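Local coordinates for tailspike protein (PDB 6E1R) that probably recognises and hydrolyses the capsular polysaccharide of its Acinetobacter host as the trimeric tailspike of the phage, at residues Y487-I500 with S518-V530. Residues are numbered along the deposited sequence; the frame is centred on the assembly and turned at random.
Sequences YELLVTSVGTAKYI and SFTWSINSSNVLV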
loop_
_atom_site.group_PDB
_atom_site.type_symbol
_atom_site.label_atom_id
_atom_site.label_comp_id
_atom_site.label_asym_id
_atom_site.label_seq_id
_atom_site.Cartn_x
_atom_site.Cartn_y
_atom_site.Cartn_z
ATOM N N TYR A 487 48.101 -21.000 -7.586
ATOM C CA TYR A 487 48.641 -21.817 -6.511
ATOM C C TYR A 487 47.495 -22.353 -5.667
ATOM O O TYR A 487 46.541 -21.628 -5.369
ATOM C CB TYR A 487 49.608 -21.014 -5.631
ATOM C CG TYR A 487 50.732 -20.346 -6.394
ATOM C CD1 TYR A 487 50.544 -19.110 -7.001
ATOM C CD2 TYR A 487 51.981 -20.942 -6.498
ATOM C CE1 TYR A 487 51.564 -18.492 -7.697
ATOM C CE2 TYR A 487 53.010 -20.329 -7.192
ATOM C CZ TYR A 487 52.794 -19.105 -7.789
ATOM O OH TYR A 487 53.810 -18.488 -8.481
ATOM N N GLU A 488 47.593 -23.621 -5.283
ATOM C CA GLU A 488 46.597 -24.272 -4.441
ATOM C C GLU A 488 47.252 -24.594 -3.106
ATOM O O GLU A 488 48.203 -25.382 -3.053
ATOM C CB GLU A 488 46.069 -25.542 -5.111
ATOM C CG GLU A 488 44.915 -26.215 -4.387
ATOM C CD GLU A 488 43.564 -25.632 -4.770
ATOM O OE1 GLU A 488 43.510 -24.452 -5.178
ATOM O OE2 GLU A 488 42.554 -26.360 -4.673
ATOM N N LEU A 489 46.748 -23.989 -2.032
ATOM C CA LEU A 489 47.395 -24.062 -0.729
ATOM C C LEU A 489 46.422 -24.577 0.320
ATOM O O LEU A 489 45.276 -24.124 0.385
ATOM C CB LEU A 489 47.938 -22.692 -0.307
ATOM C CG LEU A 489 48.836 -21.971 -1.313
ATOM C CD1 LEU A 489 49.166 -20.568 -0.826
ATOM C CD2 LEU A 489 50.107 -22.767 -1.573
ATOM N N LEU A 490 46.888 -25.517 1.138
ATOM C CA LEU A 490 46.189 -25.942 2.344
ATOM C C LEU A 490 46.855 -25.291 3.546
ATOM O O LEU A 490 48.071 -25.407 3.722
ATOM C CB LEU A 490 46.215 -27.462 2.496
ATOM C CG LEU A 490 45.176 -28.273 1.725
ATOM C CD1 LEU A 490 45.271 -29.746 2.101
ATOM C CD2 LEU A 490 43.775 -27.738 1.980
ATOM N N VAL A 491 46.064 -24.607 4.368
ATOM C CA VAL A 491 46.596 -23.880 5.510
ATOM C C VAL A 491 45.814 -24.248 6.762
ATOM O O VAL A 491 44.617 -24.551 6.712
ATOM C CB VAL A 491 46.566 -22.351 5.288
ATOM C CG1 VAL A 491 47.470 -21.965 4.128
ATOM C CG2 VAL A 491 45.139 -21.870 5.047
ATOM N N THR A 492 46.514 -24.223 7.893
ATOM C CA THR A 492 45.929 -24.380 9.217
ATOM C C THR A 492 46.980 -23.963 10.232
ATOM O O THR A 492 48.173 -23.900 9.920
ATOM C CB THR A 492 45.460 -25.817 9.480
ATOM O OG1 THR A 492 44.802 -25.879 10.753
ATOM C CG2 THR A 492 46.638 -26.776 9.477
ATOM N N SER A 493 46.527 -23.678 11.450
ATOM C CA SER A 493 47.418 -23.209 12.500
ATOM C C SER A 493 47.045 -23.866 13.819
ATOM O O SER A 493 45.883 -24.200 14.060
ATOM C CB SER A 493 47.369 -21.681 12.644
ATOM O OG SER A 493 46.095 -21.250 13.083
ATOM N N VAL A 494 48.052 -24.051 14.671
ATOM C CA VAL A 494 47.864 -24.539 16.036
ATOM C C VAL A 494 48.719 -23.640 16.925
ATOM O O VAL A 494 49.906 -23.902 17.144
ATOM C CB VAL A 494 48.251 -26.013 16.203
ATOM C CG1 VAL A 494 47.995 -26.467 17.631
ATOM C CG2 VAL A 494 47.483 -26.888 15.223
ATOM N N GLY A 495 48.120 -22.570 17.439
ATOM C CA GLY A 495 48.886 -21.629 18.240
ATOM C C GLY A 495 49.890 -20.892 17.377
ATOM O O GLY A 495 49.552 -20.348 16.319
ATOM N N THR A 496 51.144 -20.867 17.831
ATOM C CA THR A 496 52.215 -20.241 17.066
ATOM C C THR A 496 52.656 -21.079 15.873
ATOM O O THR A 496 53.378 -20.564 15.011
ATOM C CB THR A 496 53.419 -19.967 17.970
ATOM O OG1 THR A 496 53.881 -21.199 18.540
ATOM C CG2 THR A 496 53.039 -19.008 19.087
ATOM N N ALA A 497 52.247 -22.343 15.800
ATOM C CA ALA A 497 52.653 -23.215 14.706
ATOM C C ALA A 497 51.774 -22.977 13.485
ATOM O O ALA A 497 50.545 -23.051 13.569
ATOM C CB ALA A 497 52.577 -24.679 15.136
ATOM N N LYS A 498 52.408 -22.692 12.352
ATOM C CA LYS A 498 51.715 -22.441 11.094
ATOM C C LYS A 498 51.990 -23.592 10.134
ATOM O O LYS A 498 53.141 -24.006 9.969
ATOM C CB LYS A 498 52.165 -21.117 10.475
ATOM C CG LYS A 498 52.215 -19.949 11.450
ATOM C CD LYS A 498 50.912 -19.789 12.214
ATOM C CE LYS A 498 51.020 -18.684 13.254
ATOM N NZ LYS A 498 49.805 -18.599 14.110
ATOM N N TYR A 499 50.935 -24.097 9.499
ATOM C CA TYR A 499 51.031 -25.230 8.587
ATOM C C TYR A 499 50.478 -24.823 7.230
ATOM O O TYR A 499 49.301 -24.468 7.117
ATOM C CB TYR A 499 50.272 -26.441 9.133
ATOM C CG TYR A 499 50.764 -26.904 10.482
ATOM C CD1 TYR A 499 50.265 -26.351 11.653
ATOM C CD2 TYR A 499 51.730 -27.895 10.586
ATOM C CE1 TYR A 499 50.715 -26.770 12.888
ATOM C CE2 TYR A 499 52.187 -28.321 11.817
ATOM C CZ TYR A 499 51.677 -27.756 12.964
ATOM O OH TYR A 499 52.130 -28.177 14.193
ATOM N N ILE A 500 51.326 -24.877 6.206
ATOM C CA ILE A 500 50.925 -24.579 4.836
ATOM C C ILE A 500 51.524 -25.634 3.917
ATOM O O ILE A 500 52.682 -26.035 4.081
ATOM C CB ILE A 500 51.346 -23.152 4.416
ATOM C CG1 ILE A 500 50.891 -22.853 2.985
ATOM C CG2 ILE A 500 52.847 -22.954 4.573
ATOM C CD1 ILE A 500 51.101 -21.416 2.565
ATOM N N SER A 518 56.101 -15.746 -9.923
ATOM C CA SER A 518 56.587 -16.974 -9.306
ATOM C C SER A 518 56.893 -16.715 -7.836
ATOM O O SER A 518 57.747 -15.879 -7.516
ATOM C CB SER A 518 57.829 -17.484 -10.033
ATOM O OG SER A 518 57.610 -17.528 -11.432
ATOM N N PHE A 519 56.208 -17.432 -6.946
ATOM C CA PHE A 519 56.339 -17.175 -5.519
ATOM C C PHE A 519 56.225 -18.476 -4.737
ATOM O O PHE A 519 55.518 -19.405 -5.139
ATOM C CB PHE A 519 55.282 -16.176 -5.032
ATOM C CG PHE A 519 55.252 -14.899 -5.820
ATOM C CD1 PHE A 519 56.183 -13.903 -5.584
ATOM C CD2 PHE A 519 54.302 -14.703 -6.808
ATOM C CE1 PHE A 519 56.163 -12.731 -6.315
ATOM C CE2 PHE A 519 54.276 -13.533 -7.539
ATOM C CZ PHE A 519 55.208 -12.545 -7.292
ATOM N N THR A 520 56.933 -18.525 -3.611
ATOM C CA THR A 520 56.787 -19.576 -2.614
ATOM C C THR A 520 56.049 -19.005 -1.410
ATOM O O THR A 520 56.293 -17.864 -1.006
ATOM C CB THR A 520 58.152 -20.128 -2.191
ATOM O OG1 THR A 520 58.830 -20.657 -3.337
ATOM C CG2 THR A 520 57.993 -21.232 -1.154
ATOM N N TRP A 521 55.152 -19.802 -0.835
ATOM C CA TRP A 521 54.179 -19.316 0.132
ATOM C C TRP A 521 54.484 -19.819 1.537
ATOM O O TRP A 521 54.867 -20.978 1.728
ATOM C CB TRP A 521 52.768 -19.730 -0.285
ATOM C CG TRP A 521 52.418 -19.198 -1.630
ATOM C CD1 TRP A 521 52.574 -19.830 -2.831
ATOM C CD2 TRP A 521 51.880 -17.905 -1.923
ATOM N NE1 TRP A 521 52.154 -19.012 -3.852
ATOM C CE2 TRP A 521 51.723 -17.825 -3.320
ATOM C CE3 TRP A 521 51.510 -16.810 -1.137
ATOM C CZ2 TRP A 521 51.212 -16.692 -3.948
ATOM C CZ3 TRP A 521 51.002 -15.687 -1.762
ATOM C CH2 TRP A 521 50.860 -15.635 -3.152
ATOM N N SER A 522 54.308 -18.931 2.512
ATOM C CA SER A 522 54.537 -19.241 3.914
ATOM C C SER A 522 53.554 -18.439 4.755
ATOM O O SER A 522 52.796 -17.611 4.244
ATOM C CB SER A 522 55.979 -18.933 4.330
ATOM O OG SER A 522 56.265 -17.553 4.174
ATOM N N ILE A 523 53.571 -18.703 6.060
ATOM C CA ILE A 523 52.760 -17.977 7.032
ATOM C C ILE A 523 53.670 -17.587 8.187
ATOM O O ILE A 523 54.310 -18.453 8.795
ATOM C CB ILE A 523 51.565 -18.806 7.535
ATOM C CG1 ILE A 523 50.703 -19.280 6.364
ATOM C CG2 ILE A 523 50.731 -17.994 8.514
ATOM C CD1 ILE A 523 49.556 -20.179 6.773
ATOM N N ASN A 524 53.732 -16.291 8.489
ATOM C CA ASN A 524 54.615 -15.797 9.533
ATOM C C ASN A 524 53.911 -15.871 10.888
ATOM O O ASN A 524 52.811 -16.417 11.015
ATOM C CB ASN A 524 55.091 -14.380 9.207
ATOM C CG ASN A 524 53.949 -13.380 9.076
ATOM O OD1 ASN A 524 52.813 -13.648 9.467
ATOM N ND2 ASN A 524 54.258 -12.212 8.528
ATOM N N SER A 525 54.545 -15.311 11.921
ATOM C CA SER A 525 53.979 -15.362 13.263
ATOM C C SER A 525 52.723 -14.513 13.399
ATOM O O SER A 525 51.940 -14.735 14.328
ATOM C CB SER A 525 55.024 -14.918 14.289
ATOM O OG SER A 525 55.530 -13.631 13.980
ATOM N N SER A 526 52.515 -13.547 12.504
ATOM C CA SER A 526 51.326 -12.705 12.522
ATOM C C SER A 526 50.187 -13.272 11.680
ATOM O O SER A 526 49.247 -12.537 11.354
ATOM C CB SER A 526 51.674 -11.291 12.052
ATOM O OG SER A 526 52.609 -10.682 12.926
ATOM N N ASN A 527 50.255 -14.556 11.317
ATOM C CA ASN A 527 49.219 -15.218 10.519
ATOM C C ASN A 527 48.996 -14.517 9.180
ATOM O O ASN A 527 47.873 -14.446 8.676
ATOM C CB ASN A 527 47.905 -15.331 11.298
ATOM C CG ASN A 527 48.037 -16.182 12.545
ATOM O OD1 ASN A 527 48.022 -17.411 12.475
ATOM N ND2 ASN A 527 48.163 -15.532 13.697
ATOM N N VAL A 528 50.070 -13.992 8.597
ATOM C CA VAL A 528 50.016 -13.318 7.306
ATOM C C VAL A 528 50.510 -14.276 6.231
ATOM O O VAL A 528 51.574 -14.892 6.378
ATOM C CB VAL A 528 50.850 -12.026 7.316
ATOM C CG1 VAL A 528 50.868 -11.394 5.931
ATOM C CG2 VAL A 528 50.300 -11.050 8.344
ATOM N N LEU A 529 49.738 -14.408 5.154
ATOM C CA LEU A 529 50.167 -15.189 3.996
ATOM C C LEU A 529 51.252 -14.418 3.256
ATOM O O LEU A 529 50.982 -13.371 2.658
ATOM C CB LEU A 529 48.981 -15.482 3.083
ATOM C CG LEU A 529 49.277 -16.318 1.835
ATOM C CD1 LEU A 529 49.706 -17.723 2.223
ATOM C CD2 LEU A 529 48.074 -16.357 0.907
ATOM N N VAL A 530 52.480 -14.929 3.292
ATOM C CA VAL A 530 53.643 -14.244 2.743
ATOM C C VAL A 530 54.051 -14.910 1.438
ATOM O O VAL A 530 54.085 -16.143 1.340
ATOM C CB VAL A 530 54.811 -14.241 3.749
ATOM C CG1 VAL A 530 56.015 -13.513 3.172
ATOM C CG2 VAL A 530 54.376 -13.610 5.062
#
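Y487 presents one face of its ring to the indole edge of W521 in a T-shaped stack, the ring planes 68° apart and NE1 of W521 lying 3.2 Å from CG of Y487. Beyond the stack, the Y487 hydroxyl accepts a hydrogen bond from the backbone N of F519 at OH–N 3.0 Å, and the same hydroxyl also bonds the carbonyl of P517. Two residues on, L489 places CD1 over one face of the indole, a CH-pi contact 4.0 Å from the centroid of the five-membered ring, while CB of F519 covers the opposite face. V491 continues the apolar row, with CG1 3.8 Å from CD1 of I523. After the type II' turn from V494 to A497, K498 runs its CB and CG alongside I523. A bend at chi2 (-52°) folds its chain, and NZ reaches OD1 of N527 at 2.7 Å, approaching from above the plane of the side-chain amide. The ammonium also binds the turn carbonyl O of G495, in plane, so it ties both hairpin ends together; Y464 OH is a further partner of N527 OD1. I500, its CG1 anti to the backbone N (chi1 -179°), extends CD1 to CB of W521 at 3.7 Å and to CD1 of L529. Two antiparallel hairpins thus pack face to face, as in a beta-sandwich, in the C-terminal domain beyond the parallel beta-helix. Strand 465-474 lies beside 484-494 in one sheet, strand 448-455 beside 528-533 in the other, and T492 and E488 on the outer side meet the second and third subunits.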